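Local coordinates for DCN1-like protein 3 (Homo sapiens, PDB 4GBA) that promotes cullin neddylation, helping transfer NEDD8 from N-terminally acetylated NEDD8-conjugating E2 enzymes to cullin-RBX complexes, at residues F42-M56 with K95-L108. Sequence-based numbering, arbitrary orientation.
Sequences FRVLLLAWKFQAATM and KFKDLYRFTFQFGL
Trp49 supplies the one hydrogen bond between 42-56 and 95-108: its NE1 donates to Asp98 OD2 at 2.8 Å, nearly straight at 172°. The oxygen lies close to the indole plane and is met on its anti side, with the carboxylate turned obliquely to the ring. CH-pi contacts come next. Leu99 CA stands 3.8 Å from the centroid of the five-membered indole ring, over one face of the indole, while Lys50 CD lies on the opposite face. Lys95, Asp98, Leu99 and Phe102 form a hole that takes the indole as a knob; it reaches this hole because chi1 of 170° turns CG away from the backbone N. A leucine in place of Trp49 would probably leave Asp98 without this donor and open a gap beside Leu99 and Lys95.

Trp49 CA itself lies over one face of the Phe102 ring, 3.7 Å from its centroid. These contacts join two helices of the DCUN1 domain at 91°, their axes 10.2 Å apart at closest approach. Beyond helix 42-50 a Schellman motif, with Gln52 at positive phi, turns the chain so that 53-56 passes the rings of Phe102 and Phe106. There Met56 CG lies over the face of Phe106, 3.7 Å from its centroid, with SD farther out in a Met-aromatic contact.

Among apolar side-chain contacts, Ala48 CB touches Phe106 CZ at 3.6 Å and Leu45 CD1 reaches Phe106 CD2 at 3.8 Å. Ala48, Met56 and Phe106 also pack on a modified side chain of the bound E2 peptide. Leu99 in turn inserts its two methyls among Phe42, Leu45, Leu46 and Trp49.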
ATOM      1  N   PHE A  42      -0.401   6.563   5.611  1.00 31.77           N
ATOM      2  CA  PHE A  42      -1.518   6.257   4.705  1.00 32.69           C
ATOM      3  C   PHE A  42      -1.803   7.327   3.626  1.00 33.16           C
ATOM      4  O   PHE A  42      -2.037   6.994   2.464  1.00 32.74           O
ATOM      5  CB  PHE A  42      -2.767   5.952   5.551  1.00 31.57           C
ATOM      6  CG  PHE A  42      -3.972   5.521   4.754  1.00 36.12           C
ATOM      7  CD1 PHE A  42      -3.923   4.391   3.939  1.00 31.91           C
ATOM      8  CD2 PHE A  42      -5.176   6.232   4.850  1.00 36.54           C
ATOM      9  CE1 PHE A  42      -5.052   3.981   3.211  1.00 34.10           C
ATOM     10  CE2 PHE A  42      -6.306   5.833   4.131  1.00 32.37           C
ATOM     11  CZ  PHE A  42      -6.241   4.701   3.305  1.00 33.62           C
ATOM     12  N   ARG A  43      -1.782   8.603   4.006  1.00 33.79           N
ATOM     13  CA  ARG A  43      -1.999   9.680   3.038  1.00 31.94           C
ATOM     14  C   ARG A  43      -1.001   9.662   1.901  1.00 31.27           C
ATOM     15  O   ARG A  43      -1.318  10.089   0.794  0.89 30.36           O
ATOM     16  CB  ARG A  43      -1.920  11.040   3.703  1.00 34.29           C
ATOM     17  CG  ARG A  43      -3.174  11.458   4.395  1.00 38.14           C
ATOM     18  CD  ARG A  43      -2.823  12.461   5.452  1.00 46.19           C
ATOM     19  NE  ARG A  43      -3.872  12.554   6.448  1.00 54.00           N
ATOM     20  CZ  ARG A  43      -3.871  13.443   7.427  1.00 56.28           C
ATOM     21  NH1 ARG A  43      -2.861  14.303   7.515  1.00 50.83           N
ATOM     22  NH2 ARG A  43      -4.878  13.473   8.301  1.00 58.61           N
ATOM     23  N   VAL A  44       0.213   9.196   2.188  1.00 33.12           N
ATOM     24  CA  VAL A  44       1.260   9.122   1.174  1.00 31.93           C
ATOM     25  C   VAL A  44       0.966   7.991   0.190  1.00 31.39           C
ATOM     26  O   VAL A  44       1.150   8.150  -1.023  1.00 29.08           O
ATOM     27  CB  VAL A  44       2.669   8.986   1.808  1.00 31.86           C
ATOM     28  CG1 VAL A  44       3.730   8.806   0.732  1.00 25.80           C
ATOM     29  CG2 VAL A  44       2.967  10.225   2.682  1.00 29.00           C
ATOM     30  N   LEU A  45       0.492   6.860   0.711  1.00 30.41           N
ATOM     31  CA  LEU A  45      -0.051   5.811  -0.150  1.00 33.58           C
ATOM     32  C   LEU A  45      -1.197   6.380  -1.031  1.00 32.25           C
ATOM     33  O   LEU A  45      -1.232   6.144  -2.245  1.00 32.02           O
ATOM     34  CB  LEU A  45      -0.522   4.606   0.679  1.00 31.41           C
ATOM     35  CG  LEU A  45      -1.216   3.469  -0.085  1.00 36.01           C
ATOM     36  CD1 LEU A  45      -0.222   2.691  -0.977  1.00 28.25           C
ATOM     37  CD2 LEU A  45      -1.957   2.533   0.880  1.00 29.92           C
ATOM     38  N   LEU A  46      -2.108   7.154  -0.436  1.00 31.41           N
ATOM     39  CA  LEU A  46      -3.209   7.769  -1.213  1.00 32.62           C
ATOM     40  C   LEU A  46      -2.692   8.692  -2.317  1.00 32.11           C
ATOM     41  O   LEU A  46      -3.175   8.654  -3.441  1.00 31.31           O
ATOM     42  CB  LEU A  46      -4.169   8.539  -0.312  1.00 29.60           C
ATOM     43  CG  LEU A  46      -4.937   7.719   0.718  1.00 32.36           C
ATOM     44  CD1 LEU A  46      -6.013   8.570   1.407  1.00 35.88           C
ATOM     45  CD2 LEU A  46      -5.556   6.523   0.050  1.00 32.65           C
ATOM     46  N   LEU A  47      -1.697   9.508  -1.989  1.00 31.02           N
ATOM     47  CA  LEU A  47      -1.053  10.381  -2.964  1.00 28.11           C
ATOM     48  C   LEU A  47      -0.469   9.581  -4.118  1.00 29.67           C
ATOM     49  O   LEU A  47      -0.748   9.877  -5.275  1.00 34.66           O
ATOM     50  CB  LEU A  47       0.049  11.199  -2.286  1.00 28.32           C
ATOM     51  CG  LEU A  47       0.219  12.680  -2.612  1.00 36.66           C
ATOM     52  CD1 LEU A  47      -1.142  13.400  -2.744  1.00 30.42           C
ATOM     53  CD2 LEU A  47       1.114  13.360  -1.550  1.00 33.51           C
ATOM     54  N   ALA A  48       0.349   8.572  -3.805  1.00 29.37           N
ATOM     55  CA  ALA A  48       0.946   7.714  -4.822  1.00 28.06           C
ATOM     56  C   ALA A  48      -0.149   7.069  -5.684  1.00 31.97           C
ATOM     57  O   ALA A  48      -0.010   6.951  -6.899  1.00 30.96           O
ATOM     58  CB  ALA A  48       1.835   6.629  -4.171  1.00 28.27           C
ATOM     59  N   TRP A  49      -1.230   6.647  -5.034  1.00 30.69           N
ATOM     60  CA  TRP A  49      -2.388   6.105  -5.727  1.00 32.64           C
ATOM     61  C   TRP A  49      -2.955   7.131  -6.732  1.00 33.75           C
ATOM     62  O   TRP A  49      -3.014   6.863  -7.932  1.00 29.89           O
ATOM     63  CB  TRP A  49      -3.437   5.658  -4.696  1.00 31.95           C
ATOM     64  CG  TRP A  49      -4.805   5.292  -5.267  1.00 36.17           C
ATOM     65  CD1 TRP A  49      -5.069   4.409  -6.274  1.00 32.17           C
ATOM     66  CD2 TRP A  49      -6.083   5.783  -4.820  1.00 34.00           C
ATOM     67  NE1 TRP A  49      -6.426   4.315  -6.484  1.00 31.18           N
ATOM     68  CE2 TRP A  49      -7.071   5.150  -5.611  1.00 36.92           C
ATOM     69  CE3 TRP A  49      -6.484   6.698  -3.833  1.00 32.49           C
ATOM     70  CZ2 TRP A  49      -8.441   5.407  -5.448  1.00 37.62           C
ATOM     71  CZ3 TRP A  49      -7.845   6.954  -3.668  1.00 39.29           C
ATOM     72  CH2 TRP A  49      -8.808   6.309  -4.477  1.00 42.07           C
ATOM     73  N   LYS A  50      -3.338   8.307  -6.232  1.00 31.37           N
ATOM     74  CA  LYS A  50      -3.802   9.426  -7.068  1.00 33.30           C
ATOM     75  C   LYS A  50      -2.842   9.801  -8.213  1.00 35.86           C
ATOM     76  O   LYS A  50      -3.285  10.151  -9.307  1.00 32.88           O
ATOM     77  CB  LYS A  50      -4.063  10.655  -6.194  1.00 32.70           C
ATOM     78  CG  LYS A  50      -5.488  11.067  -6.156  1.00 41.29           C
ATOM     79  CD  LYS A  50      -6.371   9.919  -5.774  1.00 41.96           C
ATOM     80  CE  LYS A  50      -7.831  10.313  -5.934  1.00 41.42           C
ATOM     81  NZ  LYS A  50      -8.036  10.898  -7.270  1.00 38.22           N
ATOM     82  N   PHE A  51      -1.531   9.739  -7.960  1.00 35.01           N
ATOM     83  CA  PHE A  51      -0.545  10.065  -8.996  1.00 33.49           C
ATOM     84  C   PHE A  51      -0.259   8.862  -9.883  1.00 32.83           C
ATOM     85  O   PHE A  51       0.506   8.956 -10.845  1.00 31.42           O
ATOM     86  CB  PHE A  51       0.771  10.557  -8.380  1.00 35.37           C
ATOM     87  CG  PHE A  51       0.662  11.887  -7.672  1.00 35.48           C
ATOM     88  CD1 PHE A  51      -0.565  12.519  -7.521  1.00 36.33           C
ATOM     89  CD2 PHE A  51       1.790  12.504  -7.170  1.00 36.47           C
ATOM     90  CE1 PHE A  51      -0.665  13.735  -6.872  1.00 32.39           C
ATOM     91  CE2 PHE A  51       1.703  13.723  -6.524  1.00 38.74           C
ATOM     92  CZ  PHE A  51       0.470  14.341  -6.378  1.00 37.39           C
ATOM     93  N   GLN A  52      -0.855   7.721  -9.534  1.00 34.95           N
ATOM     94  CA  GLN A  52      -0.652   6.479 -10.283  1.00 40.82           C
ATOM     95  C   GLN A  52       0.832   6.144 -10.456  1.00 37.77           C
ATOM     96  O   GLN A  52       1.284   5.886 -11.579  1.00 41.53           O
ATOM     97  CB  GLN A  52      -1.294   6.584 -11.672  1.00 38.91           C
ATOM     98  CG  GLN A  52      -2.747   7.016 -11.681  1.00 40.66           C
ATOM     99  CD  GLN A  52      -3.373   6.824 -13.049  1.00 53.65           C
ATOM    100  OE1 GLN A  52      -3.603   7.787 -13.786  1.00 53.15           O
ATOM    101  NE2 GLN A  52      -3.630   5.571 -13.406  1.00 59.11           N
ATOM    102  N   ALA A  53       1.585   6.161  -9.360  1.00 33.23           N
ATOM    103  CA  ALA A  53       3.022   5.928  -9.428  1.00 41.33           C
ATOM    104  C   ALA A  53       3.402   4.444  -9.676  1.00 45.50           C
ATOM    105  O   ALA A  53       3.992   4.089 -10.712  1.00 49.60           O
ATOM    106  CB  ALA A  53       3.684   6.453  -8.179  1.00 38.08           C
ATOM    107  N   ALA A  54       3.073   3.590  -8.717  1.00 40.44           N
ATOM    108  CA  ALA A  54       3.417   2.158  -8.775  1.00 49.24           C
ATOM    109  C   ALA A  54       4.926   1.817  -8.650  1.00 49.37           C
ATOM    110  O   ALA A  54       5.288   0.648  -8.439  1.00 58.50           O
ATOM    111  CB  ALA A  54       2.790   1.487 -10.016  1.00 50.60           C
ATOM    112  N   THR A  55       5.793   2.821  -8.791  1.00 45.66           N
ATOM    113  CA  THR A  55       7.202   2.678  -8.407  1.00 45.24           C
ATOM    114  C   THR A  55       7.481   3.440  -7.111  1.00 44.04           C
ATOM    115  O   THR A  55       7.487   4.671  -7.113  1.00 42.21           O
ATOM    116  CB  THR A  55       8.133   3.266  -9.467  1.00 45.22           C
ATOM    117  OG1 THR A  55       7.635   2.950 -10.769  1.00 52.48           O
ATOM    118  CG2 THR A  55       9.560   2.738  -9.292  1.00 38.61           C
ATOM    119  N   MET A  56       7.714   2.722  -6.014  1.00 42.67           N
ATOM    120  CA  MET A  56       7.940   3.373  -4.725  1.00 41.56           C
ATOM    121  C   MET A  56       9.088   4.356  -4.755  1.00 41.43           C
ATOM    122  O   MET A  56      10.148   4.046  -5.299  1.00 37.56           O
ATOM    123  CB  MET A  56       8.224   2.358  -3.630  1.00 38.19           C
ATOM    124  CG  MET A  56       7.011   1.975  -2.864  1.00 40.53           C
ATOM    125  SD  MET A  56       7.472   0.961  -1.475  1.00 44.65           S
ATOM    126  CE  MET A  56       5.870   0.266  -1.032  1.00 37.70           C
ATOM    127  N   LYS A  95     -13.623   2.823  -5.076  1.00 44.62           N
ATOM    128  CA  LYS A  95     -12.318   3.461  -4.951  1.00 44.27           C
ATOM    129  C   LYS A  95     -11.376   2.581  -4.132  1.00 43.82           C
ATOM    130  O   LYS A  95     -10.209   2.401  -4.487  1.00 40.98           O
ATOM    131  CB  LYS A  95     -12.444   4.834  -4.287  1.00 45.18           C
ATOM    132  CG  LYS A  95     -13.261   5.842  -5.092  1.00 42.28           C
ATOM    133  CD  LYS A  95     -12.664   6.051  -6.470  1.00 44.38           C
ATOM    134  CE  LYS A  95     -13.390   7.148  -7.256  1.00 43.88           C
ATOM    135  NZ  LYS A  95     -12.868   8.515  -6.964  1.00 42.96           N
ATOM    136  N   PHE A  96     -11.879   2.033  -3.031  1.00 40.07           N
ATOM    137  CA  PHE A  96     -11.029   1.227  -2.190  1.00 39.89           C
ATOM    138  C   PHE A  96     -10.507   0.004  -2.930  1.00 39.30           C
ATOM    139  O   PHE A  96      -9.328  -0.328  -2.837  1.00 35.84           O
ATOM    140  CB  PHE A  96     -11.711   0.792  -0.902  1.00 38.66           C
ATOM    141  CG  PHE A  96     -10.817  -0.035  -0.035  1.00 38.86           C
ATOM    142  CD1 PHE A  96      -9.816   0.570   0.725  1.00 36.60           C
ATOM    143  CD2 PHE A  96     -10.921  -1.424  -0.023  1.00 39.00           C
ATOM    144  CE1 PHE A  96      -8.956  -0.201   1.517  1.00 39.15           C
ATOM    145  CE2 PHE A  96     -10.067  -2.205   0.768  1.00 34.03           C
ATOM    146  CZ  PHE A  96      -9.083  -1.594   1.534  1.00 35.39           C
ATOM    147  N   LYS A  97     -11.381  -0.671  -3.664  1.00 42.73           N
ATOM    148  CA  LYS A  97     -10.951  -1.827  -4.445  1.00 42.76           C
ATOM    149  C   LYS A  97      -9.838  -1.418  -5.386  1.00 38.92           C
ATOM    150  O   LYS A  97      -8.883  -2.165  -5.579  1.00 37.14           O
ATOM    151  CB  LYS A  97     -12.118  -2.449  -5.232  1.00 45.72           C
ATOM    152  CG  LYS A  97     -12.978  -3.389  -4.393  1.00 51.03           C
ATOM    153  CD  LYS A  97     -14.343  -3.657  -5.024  1.00 59.31           C
ATOM    154  CE  LYS A  97     -14.278  -4.727  -6.105  1.00 65.86           C
ATOM    155  NZ  LYS A  97     -15.635  -5.021  -6.659  1.00 73.93           N
ATOM    156  N   ASP A  98      -9.964  -0.228  -5.968  1.00 38.08           N
ATOM    157  CA  ASP A  98      -8.951   0.254  -6.902  1.00 41.41           C
ATOM    158  C   ASP A  98      -7.635   0.574  -6.183  1.00 37.71           C
ATOM    159  O   ASP A  98      -6.559   0.222  -6.664  1.00 34.14           O
ATOM    160  CB  ASP A  98      -9.444   1.473  -7.692  1.00 36.87           C
ATOM    161  CG  ASP A  98      -8.446   1.920  -8.757  1.00 40.93           C
ATOM    162  OD1 ASP A  98      -8.402   1.285  -9.838  1.00 52.28           O
ATOM    163  OD2 ASP A  98      -7.701   2.899  -8.521  1.00 38.14           O
ATOM    164  N   LEU A  99      -7.735   1.241  -5.037  1.00 31.87           N
ATOM    165  CA  LEU A  99      -6.577   1.559  -4.229  1.00 35.03           C
ATOM    166  C   LEU A  99      -5.873   0.274  -3.791  1.00 35.78           C
ATOM    167  O   LEU A  99      -4.637   0.171  -3.841  1.00 31.08           O
ATOM    168  CB  LEU A  99      -7.002   2.368  -3.004  1.00 34.19           C
ATOM    169  CG  LEU A  99      -5.987   2.384  -1.864  1.00 32.41           C
ATOM    170  CD1 LEU A  99      -4.767   3.211  -2.245  1.00 30.90           C
ATOM    171  CD2 LEU A  99      -6.643   2.904  -0.607  1.00 34.06           C
ATOM    172  N   TYR A 100      -6.679  -0.702  -3.369  1.00 34.69           N
ATOM    173  CA  TYR A 100      -6.198  -2.039  -3.014  1.00 35.25           C
ATOM    174  C   TYR A 100      -5.443  -2.760  -4.152  1.00 37.20           C
ATOM    175  O   TYR A 100      -4.389  -3.361  -3.910  1.00 38.90           O
ATOM    176  CB  TYR A 100      -7.350  -2.900  -2.480  1.00 35.94           C
ATOM    177  CG  TYR A 100      -6.902  -4.225  -1.892  1.00 37.48           C
ATOM    178  CD1 TYR A 100      -6.457  -4.308  -0.576  1.00 34.66           C
ATOM    179  CD2 TYR A 100      -6.927  -5.393  -2.650  1.00 37.71           C
ATOM    180  CE1 TYR A 100      -6.039  -5.512  -0.029  1.00 35.55           C
ATOM    181  CE2 TYR A 100      -6.508  -6.616  -2.109  1.00 37.28           C
ATOM    182  CZ  TYR A 100      -6.067  -6.666  -0.800  1.00 37.79           C
ATOM    183  OH  TYR A 100      -5.650  -7.868  -0.260  1.00 35.05           O
ATOM    184  N   ARG A 101      -5.957  -2.701  -5.381  1.00 32.31           N
ATOM    185  CA  ARG A 101      -5.246  -3.304  -6.514  1.00 34.06           C
ATOM    186  C   ARG A 101      -3.940  -2.565  -6.823  1.00 36.05           C
ATOM    187  O   ARG A 101      -2.916  -3.198  -7.097  1.00 39.33           O
ATOM    188  CB  ARG A 101      -6.129  -3.376  -7.771  1.00 39.89           C
ATOM    189  CG  ARG A 101      -7.536  -3.915  -7.513  1.00 53.67           C
ATOM    190  CD  ARG A 101      -8.391  -4.031  -8.804  1.00 60.16           C
ATOM    191  NE  ARG A 101      -8.593  -5.436  -9.171  1.00 73.37           N
ATOM    192  CZ  ARG A 101      -9.680  -5.930  -9.766  1.00 68.77           C
ATOM    193  NH1 ARG A 101     -10.701  -5.131 -10.078  1.00 59.92           N
ATOM    194  NH2 ARG A 101      -9.744  -7.236 -10.040  1.00 51.41           N
ATOM    195  N   PHE A 102      -3.993  -1.228  -6.801  1.00 35.26           N
ATOM    196  CA  PHE A 102      -2.824  -0.364  -6.984  1.00 33.51           C
ATOM    197  C   PHE A 102      -1.734  -0.656  -5.939  1.00 32.61           C
ATOM    198  O   PHE A 102      -0.546  -0.626  -6.250  1.00 33.69           O
ATOM    199  CB  PHE A 102      -3.210   1.134  -6.903  1.00 31.88           C
ATOM    200  CG  PHE A 102      -2.020   2.053  -6.733  1.00 33.92           C
ATOM    201  CD1 PHE A 102      -1.291   2.486  -7.836  1.00 31.36           C
ATOM    202  CD2 PHE A 102      -1.597   2.443  -5.464  1.00 33.22           C
ATOM    203  CE1 PHE A 102      -0.186   3.307  -7.684  1.00 29.92           C
ATOM    204  CE2 PHE A 102      -0.489   3.263  -5.309  1.00 32.76           C
ATOM    205  CZ  PHE A 102       0.216   3.694  -6.423  1.00 30.90           C
ATOM    206  N   THR A 103      -2.141  -0.915  -4.703  1.00 28.45           N
ATOM    207  CA  THR A 103      -1.183  -1.082  -3.612  1.00 34.49           C
ATOM    208  C   THR A 103      -0.242  -2.280  -3.857  1.00 36.12           C
ATOM    209  O   THR A 103       0.929  -2.241  -3.479  1.00 31.52           O
ATOM    210  CB  THR A 103      -1.899  -1.174  -2.234  1.00 34.65           C
ATOM    211  OG1 THR A 103      -2.632   0.041  -1.994  1.00 30.10           O
ATOM    212  CG2 THR A 103      -0.898  -1.398  -1.096  1.00 33.79           C
ATOM    213  N   PHE A 104      -0.749  -3.325  -4.520  1.00 34.55           N
ATOM    214  CA  PHE A 104       0.086  -4.472  -4.830  1.00 35.02           C
ATOM    215  C   PHE A 104       1.179  -4.082  -5.828  1.00 38.27           C
ATOM    216  O   PHE A 104       2.367  -4.353  -5.606  1.00 37.24           O
ATOM    217  CB  PHE A 104      -0.729  -5.659  -5.358  1.00 34.65           C
ATOM    218  CG  PHE A 104       0.126  -6.833  -5.737  1.00 35.09           C
ATOM    219  CD1 PHE A 104       0.427  -7.820  -4.812  1.00 33.71           C
ATOM    220  CD2 PHE A 104       0.691  -6.915  -6.996  1.00 35.12           C
ATOM    221  CE1 PHE A 104       1.251  -8.884  -5.156  1.00 37.05           C
ATOM    222  CE2 PHE A 104       1.528  -7.983  -7.334  1.00 35.16           C
ATOM    223  CZ  PHE A 104       1.799  -8.960  -6.419  1.00 33.66           C
ATOM    224  N   GLN A 105       0.759  -3.434  -6.913  1.00 37.99           N
ATOM    225  CA  GLN A 105       1.647  -2.972  -7.980  1.00 40.96           C
ATOM    226  C   GLN A 105       2.698  -1.980  -7.462  1.00 40.41           C
ATOM    227  O   GLN A 105       3.862  -1.978  -7.890  1.00 42.46           O
ATOM    228  CB  GLN A 105       0.810  -2.308  -9.091  1.00 38.06           C
ATOM    229  CG  GLN A 105       1.517  -2.236 -10.436  1.00 43.31           C
ATOM    230  CD  GLN A 105       2.053  -3.604 -10.889  1.00 54.77           C
ATOM    231  OE1 GLN A 105       1.394  -4.638 -10.715  1.00 49.88           O
ATOM    232  NE2 GLN A 105       3.264  -3.611 -11.453  1.00 55.01           N
ATOM    233  N   PHE A 106       2.259  -1.125  -6.545  1.00 40.10           N
ATOM    234  CA  PHE A 106       3.104  -0.128  -5.910  1.00 38.17           C
ATOM    235  C   PHE A 106       4.226  -0.806  -5.114  1.00 40.31           C
ATOM    236  O   PHE A 106       5.403  -0.496  -5.305  1.00 42.87           O
ATOM    237  CB  PHE A 106       2.234   0.757  -5.009  1.00 36.06           C
ATOM    238  CG  PHE A 106       2.957   1.947  -4.412  1.00 38.27           C
ATOM    239  CD1 PHE A 106       3.608   2.868  -5.224  1.00 38.90           C
ATOM    240  CD2 PHE A 106       2.940   2.166  -3.038  1.00 37.99           C
ATOM    241  CE1 PHE A 106       4.256   3.971  -4.668  1.00 41.26           C
ATOM    242  CE2 PHE A 106       3.583   3.263  -2.476  1.00 37.44           C
ATOM    243  CZ  PHE A 106       4.241   4.164  -3.293  1.00 37.03           C
ATOM    244  N   GLY A 107       3.860  -1.746  -4.246  1.00 35.78           N
ATOM    245  CA  GLY A 107       4.838  -2.429  -3.416  1.00 43.11           C
ATOM    246  C   GLY A 107       5.760  -3.319  -4.228  1.00 42.84           C
ATOM    247  O   GLY A 107       6.782  -3.792  -3.740  1.00 44.07           O
ATOM    248  N   LEU A 108       5.403  -3.527  -5.489  1.00 40.34           N
ATOM    249  CA  LEU A 108       6.108  -4.470  -6.336  1.00 45.09           C
ATOM    250  C   LEU A 108       7.322  -3.853  -7.007  1.00 49.33           C
ATOM    251  O   LEU A 108       7.212  -2.891  -7.761  1.00 57.46           O
ATOM    252  CB  LEU A 108       5.152  -5.016  -7.393  1.00 47.55           C
ATOM    253  CG  LEU A 108       5.545  -6.295  -8.110  1.00 49.55           C
ATOM    254  CD1 LEU A 108       5.713  -7.437  -7.117  1.00 41.46           C
ATOM    255  CD2 LEU A 108       4.462  -6.591  -9.113  1.00 45.79           C
TER